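D-glyceraldehyde dehydrogenase (NADP(+)) (Thermoplasma acidophilum, PDB 5IZD) oxidises D-glyceraldehyde to (R)-glycerate with NADP(+) as electron acceptor, in the non-phosphorylated Entner-Doudoroff pathway, and works as a homotetramer. Local coordinates at residues D21-S24 with Q29-G32; P351-P356 with G360-P365. All blocks are in the same frame, centred on the assembly; numbering follows the deposited sequence.

Contact 1: residues D21-S24 with Q29-G32; sequences DKYS and QVIG
One face of the Tyr23 ring carries the methyl CG2 of Val30, a CH-pi contact with CG2 3.9 Å from the ring centroid and displaced toward the CE2-CZ side of the rim. CZ of Tyr23 is 3.6 Å from that methyl. Near CD2, the peptide carbon of Gln29 approaches the ring obliquely. The torsions of Val30 place its branches: CG1 stands anti to the backbone N (chi1 172°), over Lys22 O and beside Asp21 CG, while CG2 covers the tyrosine and also touches Asp21. The aromatic ring offers this beta-branched residue a broad apolar surface on an otherwise exposed flank. The carboxylate of Asp21 suits this solvent side, touching Val30 only through van der Waals contact.

Beyond Val30, CG1 of Ile31 runs alongside Lys22 CG, 4.0 Å away, while its CG2 branch meets CB of Ser24. The Lys22 chain bends at chi2 (66°) and leaves the strand pair; its ammonium binds the backbone oxygens of Asp176 and Glu89, with a weak bond to Tyr23 O besides. Asp176 belongs to a stretch that probably binds NADP(+), as in related enzymes, so this long side chain, whose reach spans the gap, ties the hairpin to the neighbourhood of the cofactor site. Ser24 OG turns to the amides of Val26 and Thr27 in the connecting loop.

Three nearly straight backbone bonds join the strands: Lys22 N to Gly32 O (3.0 Å), Ile31 N to Lys22 O (2.9 Å) and Ser24 N to Gln29 O (2.9 Å). Ile31 and Gly32 both lie opposite Lys22, the classic beta bulge, here set within an antiparallel beta hairpin at the edge of a four-stranded sheet.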
ATOM      1  N   ASP A  21      20.997  20.849  38.344  1.00 40.62           N
ATOM      2  CA  ASP A  21      20.776  19.705  39.212  1.00 40.16           C
ATOM      3  C   ASP A  21      19.586  18.835  38.785  1.00 38.55           C
ATOM      4  O   ASP A  21      18.569  19.335  38.360  1.00 37.67           O
ATOM      5  CB  ASP A  21      20.546  20.167  40.669  1.00 41.09           C
ATOM      6  CG  ASP A  21      21.764  20.799  41.279  1.00 42.62           C
ATOM      7  OD1 ASP A  21      22.885  20.518  40.789  1.00 43.24           O
ATOM      8  OD2 ASP A  21      21.613  21.552  42.277  1.00 43.72           O
ATOM      9  N   LYS A  22      19.740  17.533  38.983  1.00 37.83           N
ATOM     10  CA  LYS A  22      18.653  16.547  38.885  1.00 36.67           C
ATOM     11  C   LYS A  22      18.297  16.047  40.289  1.00 36.45           C
ATOM     12  O   LYS A  22      19.188  15.590  41.028  1.00 36.79           O
ATOM     13  CB  LYS A  22      19.113  15.373  38.018  1.00 36.51           C
ATOM     14  CG  LYS A  22      18.366  14.052  38.212  1.00 36.22           C
ATOM     15  CD  LYS A  22      16.960  14.171  37.768  1.00 35.61           C
ATOM     16  CE  LYS A  22      16.231  12.874  38.076  1.00 35.52           C
ATOM     17  NZ  LYS A  22      14.744  13.098  37.996  1.00 35.01           N
ATOM     18  N   TYR A  23      17.026  16.160  40.640  1.00 35.45           N
ATOM     19  CA  TYR A  23      16.411  15.645  41.875  1.00 35.44           C
ATOM     20  C   TYR A  23      15.802  14.266  41.767  1.00 34.72           C
ATOM     21  O   TYR A  23      15.150  13.924  40.730  1.00 33.99           O
ATOM     22  CB  TYR A  23      15.286  16.594  42.326  1.00 35.55           C
ATOM     23  CG  TYR A  23      15.837  17.878  42.870  1.00 36.47           C
ATOM     24  CD1 TYR A  23      16.227  18.918  42.028  1.00 36.66           C
ATOM     25  CD2 TYR A  23      16.046  18.023  44.250  1.00 37.28           C
ATOM     26  CE1 TYR A  23      16.790  20.102  42.564  1.00 37.56           C
ATOM     27  CE2 TYR A  23      16.557  19.186  44.767  1.00 38.12           C
ATOM     28  CZ  TYR A  23      16.914  20.208  43.903  1.00 38.28           C
ATOM     29  OH  TYR A  23      17.466  21.322  44.438  1.00 39.95           O
ATOM     30  N   SER A  24      15.993  13.473  42.823  1.00 34.80           N
ATOM     31  CA  SER A  24      15.291  12.193  42.997  1.00 34.37           C
ATOM     32  C   SER A  24      13.834  12.427  43.384  1.00 33.90           C
ATOM     33  O   SER A  24      13.565  13.126  44.352  1.00 34.26           O
ATOM     34  CB  SER A  24      15.923  11.353  44.104  1.00 34.95           C
ATOM     35  OG  SER A  24      15.081  10.262  44.472  1.00 34.81           O
ATOM     36  N   GLN A  29      16.202  14.643  47.042  1.00 38.31           N
ATOM     37  CA  GLN A  29      17.569  15.160  47.141  1.00 39.34           C
ATOM     38  C   GLN A  29      18.200  15.162  45.753  1.00 39.17           C
ATOM     39  O   GLN A  29      17.778  14.423  44.853  1.00 38.07           O
ATOM     40  CB  GLN A  29      18.437  14.284  48.047  1.00 40.40           C
ATOM     41  CG  GLN A  29      17.925  14.108  49.472  1.00 41.16           C
ATOM     42  CD  GLN A  29      17.455  15.423  50.128  1.00 42.16           C
ATOM     43  OE1 GLN A  29      18.210  16.358  50.283  1.00 42.98           O
ATOM     44  NE2 GLN A  29      16.173  15.482  50.508  1.00 42.77           N
ATOM     45  N   VAL A  30      19.220  15.986  45.608  1.00 39.64           N
ATOM     46  CA  VAL A  30      19.967  16.038  44.402  1.00 40.00           C
ATOM     47  C   VAL A  30      20.720  14.727  44.179  1.00 39.97           C
ATOM     48  O   VAL A  30      21.388  14.295  45.071  1.00 40.63           O
ATOM     49  CB  VAL A  30      20.915  17.235  44.436  1.00 40.99           C
ATOM     50  CG1 VAL A  30      21.835  17.147  43.248  1.00 41.25           C
ATOM     51  CG2 VAL A  30      20.096  18.530  44.330  1.00 40.96           C
ATOM     52  N   ILE A  31      20.652  14.134  42.994  1.00 39.09           N
ATOM     53  CA  ILE A  31      21.363  12.876  42.705  1.00 39.59           C
ATOM     54  C   ILE A  31      22.276  12.902  41.458  1.00 39.99           C
ATOM     55  O   ILE A  31      22.927  11.911  41.135  1.00 40.22           O
ATOM     56  CB  ILE A  31      20.377  11.654  42.586  1.00 39.15           C
ATOM     57  CG1 ILE A  31      19.437  11.841  41.392  1.00 38.50           C
ATOM     58  CG2 ILE A  31      19.694  11.357  43.944  1.00 39.26           C
ATOM     59  CD1 ILE A  31      18.612  10.610  41.008  1.00 38.19           C
ATOM     60  N   GLY A  32      22.305  14.010  40.722  1.00 40.37           N
ATOM     61  CA  GLY A  32      23.082  14.102  39.494  1.00 40.60           C
ATOM     62  C   GLY A  32      23.050  15.508  38.940  1.00 40.98           C
ATOM     63  O   GLY A  32      22.432  16.392  39.525  1.00 41.04           O
TER

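Contact 2: residues P351-P356 with G360-P365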
ATOM      1  N   PRO A 351       0.726  10.739  51.033  1.00 36.12           N
ATOM      2  CA  PRO A 351       0.810   9.791  52.109  1.00 36.69           C
ATOM      3  C   PRO A 351       1.782  10.288  53.198  1.00 37.42           C
ATOM      4  O   PRO A 351       2.449  11.309  53.041  1.00 37.45           O
ATOM      5  CB  PRO A 351       1.369   8.554  51.413  1.00 36.25           C
ATOM      6  CG  PRO A 351       2.251   9.098  50.368  1.00 35.70           C
ATOM      7  CD  PRO A 351       1.566  10.336  49.891  1.00 35.52           C
ATOM      8  N   SER A 352       1.809   9.556  54.304  1.00 38.26           N
ATOM      9  CA  SER A 352       2.748   9.758  55.398  1.00 38.94           C
ATOM     10  C   SER A 352       3.787   8.628  55.492  1.00 39.42           C
ATOM     11  O   SER A 352       3.541   7.577  56.081  1.00 40.18           O
ATOM     12  CB  SER A 352       1.947   9.837  56.700  1.00 39.46           C
ATOM     13  OG  SER A 352       2.786  10.119  57.772  1.00 39.52           O
ATOM     14  N   LEU A 353       4.960   8.862  54.943  1.00 39.60           N
ATOM     15  CA  LEU A 353       6.020   7.858  54.871  1.00 40.16           C
ATOM     16  C   LEU A 353       7.182   8.334  55.665  1.00 41.17           C
ATOM     17  O   LEU A 353       7.390   9.568  55.730  1.00 41.41           O
ATOM     18  CB  LEU A 353       6.467   7.719  53.420  1.00 39.35           C
ATOM     19  CG  LEU A 353       5.374   7.363  52.457  1.00 38.93           C
ATOM     20  CD1 LEU A 353       5.851   7.458  51.016  1.00 38.08           C
ATOM     21  CD2 LEU A 353       4.845   5.959  52.793  1.00 39.35           C
ATOM     22  N   SER A 354       7.931   7.416  56.294  1.00 42.46           N
ATOM     23  CA  SER A 354       9.126   7.808  57.057  1.00 43.67           C
ATOM     24  C   SER A 354      10.400   7.644  56.243  1.00 43.79           C
ATOM     25  O   SER A 354      10.343   7.294  55.059  1.00 43.04           O
ATOM     26  CB  SER A 354       9.198   7.092  58.413  1.00 45.19           C
ATOM     27  OG  SER A 354       9.414   5.712  58.262  1.00 45.95           O
ATOM     28  N   GLY A 355      11.546   8.009  56.821  1.00 44.71           N
ATOM     29  CA  GLY A 355      12.825   7.815  56.136  1.00 45.34           C
ATOM     30  C   GLY A 355      12.995   8.846  55.036  1.00 45.54           C
ATOM     31  O   GLY A 355      12.420   9.916  55.124  1.00 45.48           O
ATOM     32  N   PRO A 356      13.812   8.547  53.997  1.00 46.31           N
ATOM     33  CA  PRO A 356      13.974   9.471  52.871  1.00 45.69           C
ATOM     34  C   PRO A 356      12.724   9.752  52.056  1.00 44.57           C
ATOM     35  O   PRO A 356      12.659  10.832  51.482  1.00 44.08           O
ATOM     36  CB  PRO A 356      15.008   8.776  52.011  1.00 45.79           C
ATOM     37  CG  PRO A 356      15.905   8.184  53.004  1.00 46.61           C
ATOM     38  CD  PRO A 356      15.041   7.741  54.167  1.00 47.18           C
ATOM     39  N   GLY A 360      10.082  12.741  49.307  1.00 36.30           N
ATOM     40  CA  GLY A 360       9.760  12.386  47.933  1.00 35.33           C
ATOM     41  C   GLY A 360       8.389  12.934  47.541  1.00 34.42           C
ATOM     42  O   GLY A 360       7.690  13.443  48.362  1.00 34.35           O
ATOM     43  N   TYR A 361       8.097  12.905  46.265  1.00 33.59           N
ATOM     44  CA  TYR A 361       6.860  13.515  45.695  1.00 33.18           C
ATOM     45  C   TYR A 361       5.735  12.526  45.451  1.00 32.49           C
ATOM     46  O   TYR A 361       5.156  12.452  44.367  1.00 32.03           O
ATOM     47  CB  TYR A 361       7.177  14.289  44.410  1.00 33.06           C
ATOM     48  CG  TYR A 361       8.495  15.055  44.484  1.00 33.71           C
ATOM     49  CD1 TYR A 361       8.752  15.965  45.487  1.00 34.43           C
ATOM     50  CD2 TYR A 361       9.461  14.853  43.529  1.00 33.75           C
ATOM     51  CE1 TYR A 361       9.958  16.667  45.539  1.00 35.05           C
ATOM     52  CE2 TYR A 361      10.676  15.521  43.579  1.00 34.20           C
ATOM     53  CZ  TYR A 361      10.921  16.425  44.555  1.00 34.90           C
ATOM     54  OH  TYR A 361      12.168  17.042  44.535  1.00 35.43           O
ATOM     55  N   PHE A 362       5.370  11.823  46.506  1.00 32.47           N
ATOM     56  CA  PHE A 362       4.346  10.797  46.470  1.00 32.01           C
ATOM     57  C   PHE A 362       2.992  11.440  46.629  1.00 31.97           C
ATOM     58  O   PHE A 362       2.841  12.437  47.313  1.00 32.08           O
ATOM     59  CB  PHE A 362       4.581   9.789  47.595  1.00 32.40           C
ATOM     60  CG  PHE A 362       5.826   8.978  47.416  1.00 32.39           C
ATOM     61  CD1 PHE A 362       5.819   7.837  46.607  1.00 32.00           C
ATOM     62  CD2 PHE A 362       7.034   9.377  48.002  1.00 32.76           C
ATOM     63  CE1 PHE A 362       6.966   7.091  46.420  1.00 32.09           C
ATOM     64  CE2 PHE A 362       8.189   8.626  47.785  1.00 32.82           C
ATOM     65  CZ  PHE A 362       8.146   7.464  47.007  1.00 32.47           C
ATOM     66  N   PHE A 363       1.978  10.862  45.974  1.00 31.69           N
ATOM     67  CA  PHE A 363       0.597  11.283  46.163  1.00 31.92           C
ATOM     68  C   PHE A 363      -0.297  10.020  46.157  1.00 32.07           C
ATOM     69  O   PHE A 363      -0.086   9.118  45.365  1.00 31.74           O
ATOM     70  CB  PHE A 363       0.172  12.260  45.056  1.00 31.54           C
ATOM     71  CG  PHE A 363      -0.977  13.124  45.437  1.00 31.79           C
ATOM     72  CD1 PHE A 363      -0.761  14.317  46.127  1.00 32.17           C
ATOM     73  CD2 PHE A 363      -2.263  12.724  45.213  1.00 31.77           C
ATOM     74  CE1 PHE A 363      -1.800  15.115  46.540  1.00 32.45           C
ATOM     75  CE2 PHE A 363      -3.331  13.524  45.623  1.00 32.12           C
ATOM     76  CZ  PHE A 363      -3.088  14.723  46.294  1.00 32.46           C
ATOM     77  N   LEU A 364      -1.286   9.973  47.036  1.00 32.63           N
ATOM     78  CA  LEU A 364      -2.163   8.816  47.125  1.00 32.86           C
ATOM     79  C   LEU A 364      -3.106   8.675  45.942  1.00 32.59           C
ATOM     80  O   LEU A 364      -3.551   9.689  45.382  1.00 32.55           O
ATOM     81  CB  LEU A 364      -3.019   8.889  48.404  1.00 33.51           C
ATOM     82  CG  LEU A 364      -2.300   8.770  49.774  1.00 34.02           C
ATOM     83  CD1 LEU A 364      -3.235   9.126  50.915  1.00 34.54           C
ATOM     84  CD2 LEU A 364      -1.817   7.325  49.924  1.00 34.15           C
ATOM     85  N   PRO A 365      -3.456   7.419  45.577  1.00 32.59           N
ATOM     86  CA  PRO A 365      -4.597   7.209  44.692  1.00 32.39           C
ATOM     87  C   PRO A 365      -5.846   7.975  45.165  1.00 32.77           C
ATOM     88  O   PRO A 365      -6.227   7.904  46.355  1.00 33.34           O
ATOM     89  CB  PRO A 365      -4.831   5.691  44.799  1.00 32.60           C
ATOM     90  CG  PRO A 365      -3.479   5.147  45.036  1.00 32.51           C
ATOM     91  CD  PRO A 365      -2.893   6.130  46.027  1.00 32.75           C
TER
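Pro351 packs against both Phe362 and Leu364, and this is the close-fitting end of the contact. Its CG lies 3.7 Å from Phe362 CB, its CB 3.7 Å from Leu364 CD2, and its CD 3.6 Å from the carbonyl oxygen of Phe362. A proline fits here because its rigid ring presents three carbons to two residues, CG and CD to Phe362 and CB to Leu364, at little entropic cost. Leu364 has CG anti to its carbonyl carbon (chi1 -67°), which brings the isobutyl group up beside the proline, CG near the proline N and CD2 near CB.

Two residues on, Leu353 directs its CD1 methyl onto one face of the Phe362 ring. CD1 stands 4.0 Å from the ring centroid, 23° off the normal and shifted toward the rim, nearest CD2. This is a CH-pi contact, with the two side chains crossing at roughly a right angle. Phe362 is buried, also touching Pro320; its CB meets Pro351, while the broad ring gives Leu353 a flat apolar face to rest on.

The fit slackens toward Pro356. There the nearest approach to Gly360 is between Pro356 O and Gly360 N, 3.9 Å apart. Ser352 and Ser354 lie on the exposed side, where small hydroxyl-bearing residues suit contact with water.

The two runs lie nearly antiparallel without pairing as strands. Dispersion and CH-pi contacts join them, with no hydrogen bonding between the two segments, so their fit depends on the shapes of proline, leucine and phenylalanine rather than on backbone register.

Overall arrangement
Contacts 1 and 2 are both partly buried and peripheral, with centres about 17 Å apart and on the same side of the chain's centre. They touch through tyrosines: Tyr361 OH packs 3.8 Å from Tyr23 CB. Tyr361 also forms a backbone hydrogen bond with Pro25 in the turn of the hairpin, while Thr27 of that turn is touched by Pro356. They hold different elements. Contact 1 pairs strands 19-23 and 30-35 by backbone hydrogen bonds, whereas contact 2 folds the irregular connection between strands 343-346 and 366-369 onto itself by apolar contacts. Each has a methyl over an aromatic face, exposed at Tyr23 but buried at Phe362.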